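Local coordinates for transcriptional regulator URE2 (Saccharomyces cerevisiae, PDB 1HQO), which restrains nitrogen-catabolite gene expression by holding phosphorylated GATA activators in the cytoplasm, and reduces peroxide with glutathione on a glutathione S-transferase fold, at residues N28-A33 with K253-E258; L36-F41 with P249-A254; P103-D108 with D208-A213; E169-L174 with F199-W204. One frame throughout, in Å; residues are numbered along the deposited sequence.

Interaction 1: residues N28-A33 with K253-E258; sequences NGFKVA and KALRGE
Phe-30 faces Leu-255 with CA atoms 6.2 Å apart, and one turn further along helix 27-39 Ala-33 faces Ala-254 at 5.6 Å. The last turn of helix 249-256, at the C-terminal end of the chain, is thus laid on the first helix of the thioredoxin-like domain. The small residues set the closest backbone spacing: the methyl of Ala-254 rests on the carbonyl group of Ala-33, and the two CB atoms are 4.2 Å apart.

Phe-30 and Leu-255 make the larger side-chain contact. The CD2 methyl of Leu-255 sits 3.7 Å from Phe-30 CB and also reaches CG and CD2, so it presses on the root of the aromatic side chain. With CG of Phe-30 beside its own backbone N (chi1 -71°), the ring leans over the end of the second helix. One ring edge meets the carbonyl of Ala-254 in the plane of the ring, CD2 to O being 3.7 Å. At the same edge CE2 approaches CA of Gly-257, 4.3 Å away, where the chain leaves the helix with positive phi (113°).

Asn-28, a glutathione-binding residue, lies at the start of the same helix, and its OD1 is hydrogen-bonded to Trp-220 NE1. Lys-31 turns away from the contact, and its NZ is hydrogen-bonded to Ser-85 OG and Gln-123 OE1. This part of the joint between the domains is therefore made by apolar carbons and an aromatic edge against a carbonyl oxygen. With no hydrogen bonds between the segments, the attraction here is probably mainly van der Waals and hydrophobic, and Asn-28 takes no part in it.

Interaction 2: residues L36-F41 with P249-A254; sequences LSELGF and PAVIKA
Both carboxylate oxygens of Glu-38 lie against the methyl of Ala-250, and OE2 also forms a salt bridge with NH1 of Arg-248, just before helix 249-256. The acid and its arginine span the interface between the thioredoxin-like domain and the all-helical domain of the glutathione S-transferase fold, here where the last part of helix 27-39 passes the start of the C-terminal helix. Backbones approach closely at this point, with the CA atoms of Glu-38 and Ala-250 separated by 5.3 Å.

The shape of Glu-38 explains its reach. CG is anti to the backbone N, and a bend at chi2 (73°) swings the carboxylate across to the neighbouring helix. OE1 comes to 3.1 Å from Ala-250 CB and to 3.5 Å from Val-251 CG2, so the acid lies on methyl groups while its charge is balanced by Arg-248. That pairing would be expected to favour the ionised form.

One residue earlier, Ser-37 points into the groove between Ala-250 and Ala-254. Its CB is 3.6 Å from the carbonyl oxygen of Ala-250, and OG stands 4.0 Å from Ala-254 CB. The hydroxyl is hydrogen-bonded to the OH of Tyr-43, which ties the helix to the sheet through strand 43-47. Lys-253, an exposed residue with its chain extended beyond CG, passes Ser-37, although the approach of CE to OG is doubtful. The small side chains of Ser-37, Ala-250 and Ala-254 are consistent with so close an approach of the helices, and Ser-37 CB lies 4.4 Å from the CB of Ala-250.

Interaction 3: residues P103-D108 with D208-A213; sequences PLLWSD and DKLTIA
Leu-105 lies side by side with Leu-210, both pointing the same way, their CD2 methyls 3.7 Å apart. The leucine belongs to a type II beta turn, from Pro-103 to Trp-106, that abuts the start of helix 212-221. Thr-211 is the N-cap of that helix. Its OG1 accepts a weak bond from Ala-213 N, and its own N is bonded to Asp-214 OD2, consistent with the Thr-x-x-Asp N-capping box known in glutathione S-transferases.

The turn supplies one acceptor to the helix start and two to Lys-209. The carbonyl oxygen of Leu-105 takes the N-H of Ile-212 at 3.0 Å, from a donor tilted 24° from the carbonyl plane. Around that same oxygen gather the CG1 and CG2 carbons of Ile-212, and the CD1 carbon of Ile-212 lies 4.3 Å from Trp-106 CE3. Lys-209, bent at chi2 and chi3, brings its ammonium group to two carbonyl oxygens of the turn: NZ donates to Trp-106 O at 2.7 Å and weakly to Pro-103 O, linking the two segments through one amine.

Leu-210 O is used twice. CA of Leu-105 makes a CA-H...O contact with it at 3.3 Å, and a water accepts from Leu-105 N and donates to Leu-210 O, each at 3.0 Å.

Interaction 4: residues E169-L174 with F199-W204; sequences ERREAL and FDYPVW
Arg-171 reaches across to Tyr-201 with its CG anti to the backbone N (chi1 -168°), then turns sharply at chi3, which carries the guanidinium over the tyrosine ring. NH1 stands 3.8 Å above the ring plane, over its centre, and CZ lies 5.0 Å from the centroid, a cation-pi contact. The guanidinium and ring planes are 52° apart, so an amino group is aimed at the face and the two flat groups do not stack in parallel. Leu-174 CD1 meets the ring edge at Tyr-201 CE1, 3.6 Å away.

The same guanidinium also grips the backbone of the tyrosine. NH2 donates to Tyr-201 O at 3.0 Å, approaching almost in line with the carbonyl (165° at the oxygen), while NH1 adds a weak second bond. Asp-200 OD1 forms a salt bridge with NH2 at 3.1 Å, and NE has its own salt bridge to Glu-237. In return the tyrosine, with its CG between backbone N and carbonyl carbon, sends OH back to the carbonyl oxygen of Arg-171 in a weak bond.

Val-203 divides its methyls between the two arginines: CG2 touches Arg-170 CB at 3.4 Å, and CG1 lies 3.5 Å from NH2 of Arg-171. Arg-170 bends at chi2 and runs its CD close to Trp-204 O before NE bonds to Leu-205 O.

This joins the last part of helix 146-172 to the chain returning after the unmodelled residues 177-198. Two acids, a carbonyl and an aromatic face share one positive charge, which probably fixes the guanidinium's rotation.

In the fold
Interactions 1 and 2 are successive turns of one helix pair, 27-39 with 249-256; their centres are 8 Å apart and they share Lys-253 and Ala-254. Interaction 3, centred 15 Å from interaction 2, meets it where Leu-39 CD2 touches Leu-105 CD1 at 3.4 Å, so the turn at 103-108 backs onto the end of helix 27-39. Interaction 4 adjoins interaction 3 through Trp-204 and Leu-210 but lies 27 Å from interaction 1, centre to centre. The glutathione site belongs to the near end of this series: interaction 1 holds Asn-28, and the Ile-212 side chain of interaction 3 is about 11 Å from that of Asn-28.

Interaction 1: residues N28-A33 with K253-E258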
loop_
_atom_site.group_PDB
_atom_site.type_symbol
_atom_site.label_atom_id
_atom_site.label_comp_id
_atom_site.label_asym_id
_atom_site.label_seq_id
_atom_site.Cartn_x
_atom_site.Cartn_y
_atom_site.Cartn_z
ATOM N N ASN A 28 9.854 7.941 1.862
ATOM C CA ASN A 28 8.761 7.854 0.901
ATOM C C ASN A 28 8.667 9.122 0.112
ATOM O O ASN A 28 8.069 9.166 -0.957
ATOM C CB ASN A 28 7.450 7.568 1.605
ATOM C CG ASN A 28 7.293 6.111 1.900
ATOM O OD1 ASN A 28 7.822 5.265 1.172
ATOM N ND2 ASN A 28 6.559 5.792 2.959
ATOM N N GLY A 29 9.283 10.163 0.652
ATOM C CA GLY A 29 9.285 11.439 -0.021
ATOM C C GLY A 29 10.295 11.407 -1.150
ATOM O O GLY A 29 9.976 11.743 -2.300
ATOM N N PHE A 30 11.523 11.007 -0.831
ATOM C CA PHE A 30 12.564 10.943 -1.843
ATOM C C PHE A 30 12.217 9.886 -2.859
ATOM O O PHE A 30 12.791 9.845 -3.924
ATOM C CB PHE A 30 13.917 10.654 -1.210
ATOM C CG PHE A 30 14.480 11.815 -0.416
ATOM C CD1 PHE A 30 14.282 11.905 0.960
ATOM C CD2 PHE A 30 15.193 12.819 -1.055
ATOM C CE1 PHE A 30 14.781 12.972 1.685
ATOM C CE2 PHE A 30 15.693 13.886 -0.343
ATOM C CZ PHE A 30 15.486 13.965 1.035
ATOM N N LYS A 31 11.253 9.046 -2.515
ATOM C CA LYS A 31 10.785 8.003 -3.401
ATOM C C LYS A 31 9.981 8.623 -4.540
ATOM O O LYS A 31 10.116 8.235 -5.678
ATOM C CB LYS A 31 9.905 7.017 -2.640
ATOM C CG LYS A 31 9.446 5.847 -3.493
ATOM C CD LYS A 31 8.603 4.850 -2.726
ATOM C CE LYS A 31 7.195 5.339 -2.564
ATOM N NZ LYS A 31 6.397 4.338 -1.820
ATOM N N VAL A 32 9.129 9.587 -4.238
ATOM C CA VAL A 32 8.340 10.222 -5.285
ATOM C C VAL A 32 9.242 11.098 -6.143
ATOM O O VAL A 32 9.080 11.168 -7.350
ATOM C CB VAL A 32 7.246 11.097 -4.683
ATOM C CG1 VAL A 32 6.490 11.802 -5.770
ATOM C CG2 VAL A 32 6.315 10.254 -3.862
ATOM N N ALA A 33 10.195 11.760 -5.490
ATOM C CA ALA A 33 11.152 12.652 -6.146
ATOM C C ALA A 33 11.952 11.900 -7.187
ATOM O O ALA A 33 12.123 12.355 -8.317
ATOM C CB ALA A 33 12.101 13.248 -5.126
ATOM N N LYS A 253 20.375 13.134 -8.138
ATOM C CA LYS A 253 19.993 14.527 -7.960
ATOM C C LYS A 253 18.767 14.615 -7.078
ATOM O O LYS A 253 18.653 15.493 -6.212
ATOM C CB LYS A 253 19.692 15.181 -9.308
ATOM C CG LYS A 253 18.345 14.831 -9.884
ATOM C CD LYS A 253 18.060 15.653 -11.139
ATOM C CE LYS A 253 16.601 15.481 -11.568
ATOM N NZ LYS A 253 16.276 16.143 -12.860
ATOM N N ALA A 254 17.845 13.696 -7.306
ATOM C CA ALA A 254 16.639 13.680 -6.528
ATOM C C ALA A 254 17.007 13.554 -5.061
ATOM O O ALA A 254 16.458 14.255 -4.224
ATOM C CB ALA A 254 15.772 12.531 -6.958
ATOM N N LEU A 255 17.956 12.677 -4.754
ATOM C CA LEU A 255 18.379 12.465 -3.369
ATOM C C LEU A 255 19.215 13.602 -2.786
ATOM O O LEU A 255 19.274 13.760 -1.559
ATOM C CB LEU A 255 19.159 11.153 -3.237
ATOM C CG LEU A 255 18.416 9.839 -3.512
ATOM C CD1 LEU A 255 19.355 8.676 -3.331
ATOM C CD2 LEU A 255 17.259 9.690 -2.575
ATOM N N ARG A 256 19.883 14.361 -3.663
ATOM C CA ARG A 256 20.702 15.510 -3.261
ATOM C C ARG A 256 19.757 16.374 -2.509
ATOM O O ARG A 256 20.105 16.984 -1.484
ATOM C CB ARG A 256 21.202 16.303 -4.476
ATOM C CG ARG A 256 22.323 15.620 -5.216
ATOM C CD ARG A 256 23.502 15.369 -4.252
ATOM N NE ARG A 256 24.404 14.314 -4.725
ATOM C CZ ARG A 256 25.490 13.895 -4.076
ATOM N NH1 ARG A 256 25.828 14.441 -2.913
ATOM N NH2 ARG A 256 26.239 12.922 -4.592
ATOM N N GLY A 257 18.545 16.389 -3.049
ATOM C CA GLY A 257 17.450 17.142 -2.474
ATOM C C GLY A 257 17.030 18.281 -3.389
ATOM O O GLY A 257 17.673 18.478 -4.459
ATOM N N GLU A 258 15.978 19.056 -3.035
ATOM C CA GLU A 258 15.723 20.258 -3.876
ATOM C C GLU A 258 17.199 20.763 -3.882
ATOM O O GLU A 258 17.840 21.133 -4.848
ATOM C CB GLU A 258 14.803 21.354 -3.301
ATOM C CG GLU A 258 15.589 22.746 -3.561
ATOM C CD GLU A 258 15.797 23.706 -2.319
ATOM O OE1 GLU A 258 16.205 23.136 -1.267
ATOM O OE2 GLU A 258 15.631 24.989 -2.349
ATOM O OXT GLU A 258 17.887 20.745 -2.878
#

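Interaction 2: residues L36-F41 with P249-A254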
loop_
_atom_site.group_PDB
_atom_site.type_symbol
_atom_site.label_atom_id
_atom_site.label_comp_id
_atom_site.label_asym_id
_atom_site.label_seq_id
_atom_site.Cartn_x
_atom_site.Cartn_y
_atom_site.Cartn_z
ATOM N N LEU A 36 9.860 11.189 -10.078
ATOM C CA LEU A 36 9.545 12.368 -10.837
ATOM C C LEU A 36 10.732 12.590 -11.756
ATOM O O LEU A 36 10.577 12.583 -12.970
ATOM C CB LEU A 36 9.316 13.572 -9.922
ATOM C CG LEU A 36 7.923 13.662 -9.272
ATOM C CD1 LEU A 36 7.887 14.775 -8.246
ATOM C CD2 LEU A 36 6.860 13.896 -10.332
ATOM N N SER A 37 11.925 12.740 -11.186
ATOM C CA SER A 37 13.137 12.977 -11.985
ATOM C C SER A 37 13.386 11.947 -13.084
ATOM O O SER A 37 13.800 12.291 -14.184
ATOM C CB SER A 37 14.384 13.048 -11.083
ATOM O OG SER A 37 14.386 14.213 -10.268
ATOM N N GLU A 38 13.126 10.685 -12.780
ATOM C CA GLU A 38 13.350 9.598 -13.716
ATOM C C GLU A 38 12.322 9.603 -14.848
ATOM O O GLU A 38 12.514 8.975 -15.890
ATOM C CB GLU A 38 13.309 8.277 -12.949
ATOM C CG GLU A 38 14.047 7.129 -13.608
ATOM C CD GLU A 38 15.551 7.277 -13.512
ATOM O OE1 GLU A 38 16.078 7.346 -12.383
ATOM O OE2 GLU A 38 16.217 7.327 -14.568
ATOM N N LEU A 39 11.220 10.310 -14.634
ATOM C CA LEU A 39 10.173 10.418 -15.637
ATOM C C LEU A 39 10.265 11.767 -16.352
ATOM O O LEU A 39 9.545 12.029 -17.310
ATOM C CB LEU A 39 8.795 10.271 -14.993
ATOM C CG LEU A 39 8.391 8.852 -14.610
ATOM C CD1 LEU A 39 6.918 8.852 -14.252
ATOM C CD2 LEU A 39 8.644 7.900 -15.773
ATOM N N GLY A 40 11.147 12.636 -15.880
ATOM C CA GLY A 40 11.294 13.919 -16.540
ATOM C C GLY A 40 10.495 15.074 -15.966
ATOM O O GLY A 40 10.971 16.208 -15.954
ATOM N N PHE A 41 9.285 14.794 -15.493
ATOM C CA PHE A 41 8.405 15.814 -14.922
ATOM C C PHE A 41 9.122 16.876 -14.124
ATOM O O PHE A 41 10.040 16.578 -13.362
ATOM C CB PHE A 41 7.363 15.152 -14.028
ATOM C CG PHE A 41 6.450 14.212 -14.758
ATOM C CD1 PHE A 41 5.913 13.115 -14.114
ATOM C CD2 PHE A 41 6.147 14.415 -16.102
ATOM C CE1 PHE A 41 5.093 12.237 -14.783
ATOM C CE2 PHE A 41 5.325 13.543 -16.782
ATOM C CZ PHE A 41 4.797 12.446 -16.120
ATOM N N PRO A 249 21.975 8.889 -12.379
ATOM C CA PRO A 249 22.003 10.315 -12.008
ATOM C C PRO A 249 20.637 10.894 -11.607
ATOM O O PRO A 249 20.549 11.715 -10.673
ATOM C CB PRO A 249 22.616 10.978 -13.247
ATOM C CG PRO A 249 22.185 10.032 -14.382
ATOM C CD PRO A 249 22.393 8.679 -13.780
ATOM N N ALA A 250 19.583 10.463 -12.314
ATOM C CA ALA A 250 18.217 10.911 -12.025
ATOM C C ALA A 250 17.948 10.648 -10.541
ATOM O O ALA A 250 17.401 11.496 -9.826
ATOM C CB ALA A 250 17.221 10.140 -12.892
ATOM N N VAL A 251 18.370 9.464 -10.102
ATOM C CA VAL A 251 18.238 8.998 -8.728
ATOM C C VAL A 251 19.109 9.786 -7.765
ATOM O O VAL A 251 18.764 9.980 -6.604
ATOM C CB VAL A 251 18.658 7.521 -8.597
ATOM C CG1 VAL A 251 18.592 7.096 -7.146
ATOM C CG2 VAL A 251 17.782 6.643 -9.464
ATOM N N ILE A 252 20.254 10.235 -8.242
ATOM C CA ILE A 252 21.160 10.961 -7.380
ATOM C C ILE A 252 20.764 12.401 -7.098
ATOM O O ILE A 252 20.798 12.837 -5.944
ATOM C CB ILE A 252 22.569 10.897 -7.958
ATOM C CG1 ILE A 252 23.061 9.445 -7.894
ATOM C CG2 ILE A 252 23.482 11.844 -7.205
ATOM C CD1 ILE A 252 24.376 9.195 -8.586
ATOM N N LYS A 253 20.375 13.134 -8.138
ATOM C CA LYS A 253 19.993 14.527 -7.960
ATOM C C LYS A 253 18.767 14.615 -7.078
ATOM O O LYS A 253 18.653 15.493 -6.212
ATOM C CB LYS A 253 19.692 15.181 -9.308
ATOM C CG LYS A 253 18.345 14.831 -9.884
ATOM C CD LYS A 253 18.060 15.653 -11.139
ATOM C CE LYS A 253 16.601 15.481 -11.568
ATOM N NZ LYS A 253 16.276 16.143 -12.860
ATOM N N ALA A 254 17.845 13.696 -7.306
ATOM C CA ALA A 254 16.639 13.680 -6.528
ATOM C C ALA A 254 17.007 13.554 -5.061
ATOM O O ALA A 254 16.458 14.255 -4.224
ATOM C CB ALA A 254 15.772 12.531 -6.958
#

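Interaction 3: residues P103-D108 with D208-A213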
loop_
_atom_site.group_PDB
_atom_site.type_symbol
_atom_site.label_atom_id
_atom_site.label_comp_id
_atom_site.label_asym_id
_atom_site.label_seq_id
_atom_site.Cartn_x
_atom_site.Cartn_y
_atom_site.Cartn_z
ATOM N N PRO A 103 5.396 3.224 -21.753
ATOM C CA PRO A 103 5.304 2.798 -20.346
ATOM C C PRO A 103 6.638 2.688 -19.601
ATOM O O PRO A 103 7.085 1.590 -19.249
ATOM C CB PRO A 103 4.588 1.449 -20.453
ATOM C CG PRO A 103 5.193 0.866 -21.669
ATOM C CD PRO A 103 5.179 2.056 -22.638
ATOM N N LEU A 104 7.252 3.837 -19.346
ATOM C CA LEU A 104 8.538 3.886 -18.672
ATOM C C LEU A 104 8.368 3.601 -17.185
ATOM O O LEU A 104 7.416 4.086 -16.560
ATOM C CB LEU A 104 9.172 5.266 -18.900
ATOM C CG LEU A 104 10.673 5.427 -18.641
ATOM C CD1 LEU A 104 11.434 4.272 -19.294
ATOM C CD2 LEU A 104 11.133 6.789 -19.162
ATOM N N LEU A 105 9.284 2.804 -16.632
ATOM C CA LEU A 105 9.247 2.445 -15.216
ATOM C C LEU A 105 7.918 1.771 -14.919
ATOM O O LEU A 105 7.525 1.617 -13.760
ATOM C CB LEU A 105 9.355 3.698 -14.347
ATOM C CG LEU A 105 10.557 4.618 -14.501
ATOM C CD1 LEU A 105 10.314 5.860 -13.678
ATOM C CD2 LEU A 105 11.827 3.920 -14.048
ATOM N N TRP A 106 7.237 1.364 -15.979
ATOM C CA TRP A 106 5.919 0.759 -15.863
ATOM C C TRP A 106 5.825 -0.401 -16.883
ATOM O O TRP A 106 6.838 -0.972 -17.285
ATOM C CB TRP A 106 4.909 1.885 -16.152
ATOM C CG TRP A 106 3.433 1.626 -15.938
ATOM C CD1 TRP A 106 2.407 2.121 -16.708
ATOM C CD2 TRP A 106 2.809 0.880 -14.874
ATOM N NE1 TRP A 106 1.195 1.724 -16.193
ATOM C CE2 TRP A 106 1.414 0.962 -15.075
ATOM C CE3 TRP A 106 3.293 0.145 -13.780
ATOM C CZ2 TRP A 106 0.502 0.349 -14.216
ATOM C CZ3 TRP A 106 2.376 -0.465 -12.922
ATOM C CH2 TRP A 106 1.000 -0.363 -13.151
ATOM N N SER A 107 4.619 -0.768 -17.282
ATOM C CA SER A 107 4.468 -1.823 -18.262
ATOM C C SER A 107 3.148 -1.639 -18.973
ATOM O O SER A 107 2.228 -1.056 -18.416
ATOM C CB SER A 107 4.490 -3.194 -17.596
ATOM O OG SER A 107 4.263 -4.228 -18.550
ATOM N N ASP A 108 3.065 -2.123 -20.211
ATOM C CA ASP A 108 1.832 -2.035 -21.001
ATOM C C ASP A 108 0.998 -3.300 -20.753
ATOM O O ASP A 108 -0.222 -3.317 -20.952
ATOM C CB ASP A 108 2.141 -1.936 -22.510
ATOM C CG ASP A 108 2.720 -3.248 -23.091
ATOM O OD1 ASP A 108 3.962 -3.437 -23.042
ATOM O OD2 ASP A 108 1.933 -4.093 -23.591
ATOM N N ASP A 208 12.323 -7.804 -16.388
ATOM C CA ASP A 208 13.729 -7.592 -16.692
ATOM C C ASP A 208 13.952 -6.128 -17.113
ATOM O O ASP A 208 14.755 -5.822 -17.991
ATOM C CB ASP A 208 14.148 -8.561 -17.806
ATOM C CG ASP A 208 15.590 -8.376 -18.231
ATOM O OD1 ASP A 208 15.833 -7.764 -19.302
ATOM O OD2 ASP A 208 16.483 -8.835 -17.482
ATOM N N LYS A 209 13.232 -5.224 -16.465
ATOM C CA LYS A 209 13.319 -3.799 -16.758
ATOM C C LYS A 209 13.138 -3.024 -15.461
ATOM O O LYS A 209 12.463 -3.511 -14.552
ATOM C CB LYS A 209 12.199 -3.399 -17.715
ATOM C CG LYS A 209 12.239 -1.934 -18.104
ATOM C CD LYS A 209 10.850 -1.313 -18.113
ATOM C CE LYS A 209 9.899 -2.036 -19.056
ATOM N NZ LYS A 209 8.618 -1.286 -19.235
ATOM N N LEU A 210 13.718 -1.828 -15.371
ATOM C CA LEU A 210 13.559 -1.011 -14.172
ATOM C C LEU A 210 12.137 -0.445 -14.092
ATOM O O LEU A 210 11.688 0.223 -15.013
ATOM C CB LEU A 210 14.536 0.162 -14.182
ATOM C CG LEU A 210 14.426 1.095 -12.971
ATOM C CD1 LEU A 210 15.082 0.410 -11.795
ATOM C CD2 LEU A 210 15.091 2.429 -13.242
ATOM N N THR A 211 11.424 -0.724 -13.001
ATOM C CA THR A 211 10.072 -0.198 -12.800
ATOM C C THR A 211 9.996 0.466 -11.429
ATOM O O THR A 211 10.942 0.430 -10.629
ATOM C CB THR A 211 8.980 -1.290 -12.825
ATOM O OG1 THR A 211 9.315 -2.323 -11.896
ATOM C CG2 THR A 211 8.826 -1.881 -14.205
ATOM N N ILE A 212 8.855 1.076 -11.159
ATOM C CA ILE A 212 8.659 1.714 -9.883
ATOM C C ILE A 212 8.702 0.656 -8.748
ATOM O O ILE A 212 8.883 0.990 -7.586
ATOM C CB ILE A 212 7.346 2.477 -9.918
ATOM C CG1 ILE A 212 6.266 1.595 -10.518
ATOM C CG2 ILE A 212 7.494 3.706 -10.784
ATOM C CD1 ILE A 212 4.917 2.176 -10.397
ATOM N N ALA A 213 8.562 -0.624 -9.087
ATOM C CA ALA A 213 8.624 -1.689 -8.079
ATOM C C ALA A 213 10.011 -1.666 -7.468
ATOM O O ALA A 213 10.170 -1.712 -6.256
ATOM C CB ALA A 213 8.377 -3.057 -8.711
HETATM O O HOH W 1 11.896 1.681 -17.638
#

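Interaction 4: residues E169-L174 with F199-W204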
loop_
_atom_site.group_PDB
_atom_site.type_symbol
_atom_site.label_atom_id
_atom_site.label_comp_id
_atom_site.label_asym_id
_atom_site.label_seq_id
_atom_site.Cartn_x
_atom_site.Cartn_y
_atom_site.Cartn_z
ATOM N N GLU A 169 16.679 -15.551 -7.947
ATOM C CA GLU A 169 16.006 -16.322 -8.976
ATOM C C GLU A 169 16.068 -15.683 -10.361
ATOM O O GLU A 169 16.239 -16.392 -11.351
ATOM C CB GLU A 169 14.552 -16.568 -8.598
ATOM C CG GLU A 169 14.387 -17.275 -7.278
ATOM C CD GLU A 169 12.947 -17.687 -7.000
ATOM O OE1 GLU A 169 12.003 -16.923 -7.337
ATOM O OE2 GLU A 169 12.771 -18.781 -6.424
ATOM N N ARG A 170 15.930 -14.362 -10.450
ATOM C CA ARG A 170 15.973 -13.687 -11.755
ATOM C C ARG A 170 17.379 -13.676 -12.352
ATOM O O ARG A 170 17.547 -13.534 -13.561
ATOM C CB ARG A 170 15.428 -12.247 -11.638
ATOM C CG ARG A 170 13.888 -12.171 -11.570
ATOM C CD ARG A 170 13.352 -11.005 -10.710
ATOM N NE ARG A 170 11.922 -11.142 -10.361
ATOM C CZ ARG A 170 11.392 -12.152 -9.653
ATOM N NH1 ARG A 170 12.157 -13.143 -9.194
ATOM N NH2 ARG A 170 10.081 -12.185 -9.402
ATOM N N ARG A 171 18.387 -13.830 -11.499
ATOM C CA ARG A 171 19.762 -13.846 -11.967
ATOM C C ARG A 171 20.035 -15.226 -12.539
ATOM O O ARG A 171 20.677 -15.341 -13.571
ATOM C CB ARG A 171 20.758 -13.529 -10.829
ATOM C CG ARG A 171 22.199 -13.234 -11.323
ATOM C CD ARG A 171 23.150 -12.669 -10.256
ATOM N NE ARG A 171 22.934 -11.243 -9.963
ATOM C CZ ARG A 171 23.297 -10.235 -10.754
ATOM N NH1 ARG A 171 23.904 -10.489 -11.899
ATOM N NH2 ARG A 171 23.050 -8.976 -10.403
ATOM N N GLU A 172 19.540 -16.275 -11.887
ATOM C CA GLU A 172 19.749 -17.637 -12.383
ATOM C C GLU A 172 18.931 -17.912 -13.650
ATOM O O GLU A 172 19.432 -18.520 -14.587
ATOM C CB GLU A 172 19.383 -18.679 -11.312
ATOM C CG GLU A 172 20.219 -18.624 -10.011
ATOM C CD GLU A 172 19.759 -19.650 -8.940
ATOM O OE1 GLU A 172 18.559 -19.638 -8.545
ATOM O OE2 GLU A 172 20.607 -20.465 -8.489
ATOM N N ALA A 173 17.677 -17.469 -13.673
ATOM C CA ALA A 173 16.815 -17.673 -14.830
ATOM C C ALA A 173 17.391 -16.958 -16.050
ATOM O O ALA A 173 16.937 -17.160 -17.178
ATOM C CB ALA A 173 15.419 -17.162 -14.535
ATOM N N LEU A 174 18.399 -16.124 -15.815
ATOM C CA LEU A 174 19.056 -15.381 -16.891
ATOM C C LEU A 174 20.430 -15.965 -17.265
ATOM O O LEU A 174 20.954 -15.684 -18.351
ATOM C CB LEU A 174 19.238 -13.912 -16.494
ATOM C CG LEU A 174 18.001 -13.037 -16.313
ATOM C CD1 LEU A 174 18.440 -11.671 -15.840
ATOM C CD2 LEU A 174 17.226 -12.929 -17.614
ATOM N N PHE A 199 30.400 -10.997 -14.132
ATOM C CA PHE A 199 29.468 -10.278 -14.998
ATOM C C PHE A 199 28.260 -9.809 -14.179
ATOM O O PHE A 199 27.222 -10.478 -14.146
ATOM C CB PHE A 199 29.010 -11.190 -16.154
ATOM C CG PHE A 199 28.594 -10.437 -17.410
ATOM C CD1 PHE A 199 29.475 -9.547 -18.029
ATOM C CD2 PHE A 199 27.315 -10.612 -17.971
ATOM C CE1 PHE A 199 29.096 -8.831 -19.186
ATOM C CE2 PHE A 199 26.923 -9.901 -19.133
ATOM C CZ PHE A 199 27.823 -9.004 -19.736
ATOM N N ASP A 200 28.397 -8.666 -13.508
ATOM C CA ASP A 200 27.288 -8.151 -12.705
ATOM C C ASP A 200 26.410 -7.199 -13.494
ATOM O O ASP A 200 26.633 -5.987 -13.512
ATOM C CB ASP A 200 27.782 -7.461 -11.409
ATOM C CG ASP A 200 26.668 -6.628 -10.698
ATOM O OD1 ASP A 200 25.502 -7.095 -10.565
ATOM O OD2 ASP A 200 26.978 -5.496 -10.253
ATOM N N TYR A 201 25.418 -7.771 -14.165
ATOM C CA TYR A 201 24.459 -6.977 -14.918
ATOM C C TYR A 201 23.255 -6.685 -13.984
ATOM O O TYR A 201 22.992 -7.436 -13.028
ATOM C CB TYR A 201 24.034 -7.726 -16.198
ATOM C CG TYR A 201 23.613 -9.154 -15.972
ATOM C CD1 TYR A 201 22.285 -9.480 -15.670
ATOM C CD2 TYR A 201 24.551 -10.186 -16.006
ATOM C CE1 TYR A 201 21.905 -10.791 -15.405
ATOM C CE2 TYR A 201 24.181 -11.510 -15.738
ATOM C CZ TYR A 201 22.858 -11.799 -15.440
ATOM O OH TYR A 201 22.493 -13.100 -15.191
ATOM N N PRO A 202 22.538 -5.564 -14.218
ATOM C CA PRO A 202 21.395 -5.264 -13.355
ATOM C C PRO A 202 20.266 -6.261 -13.547
ATOM O O PRO A 202 19.926 -6.645 -14.670
ATOM C CB PRO A 202 21.002 -3.850 -13.779
ATOM C CG PRO A 202 21.373 -3.815 -15.209
ATOM C CD PRO A 202 22.721 -4.500 -15.221
ATOM N N VAL A 203 19.705 -6.710 -12.441
ATOM C CA VAL A 203 18.599 -7.634 -12.514
ATOM C C VAL A 203 17.465 -6.853 -11.853
ATOM O O VAL A 203 17.704 -6.139 -10.882
ATOM C CB VAL A 203 18.941 -8.930 -11.762
ATOM C CG1 VAL A 203 19.532 -8.603 -10.413
ATOM C CG2 VAL A 203 17.709 -9.771 -11.605
ATOM N N TRP A 204 16.250 -6.949 -12.387
ATOM C CA TRP A 204 15.134 -6.207 -11.826
ATOM C C TRP A 204 14.023 -7.112 -11.364
ATOM O O TRP A 204 14.025 -8.300 -11.669
ATOM C CB TRP A 204 14.622 -5.214 -12.855
ATOM C CG TRP A 204 15.721 -4.278 -13.352
ATOM C CD1 TRP A 204 16.247 -4.220 -14.619
ATOM C CD2 TRP A 204 16.422 -3.282 -12.581
ATOM N NE1 TRP A 204 17.225 -3.255 -14.678
ATOM C CE2 TRP A 204 17.352 -2.665 -13.446
ATOM C CE3 TRP A 204 16.352 -2.854 -11.242
ATOM C CZ2 TRP A 204 18.207 -1.639 -13.016
ATOM C CZ3 TRP A 204 17.203 -1.837 -10.818
ATOM C CH2 TRP A 204 18.118 -1.241 -11.704
#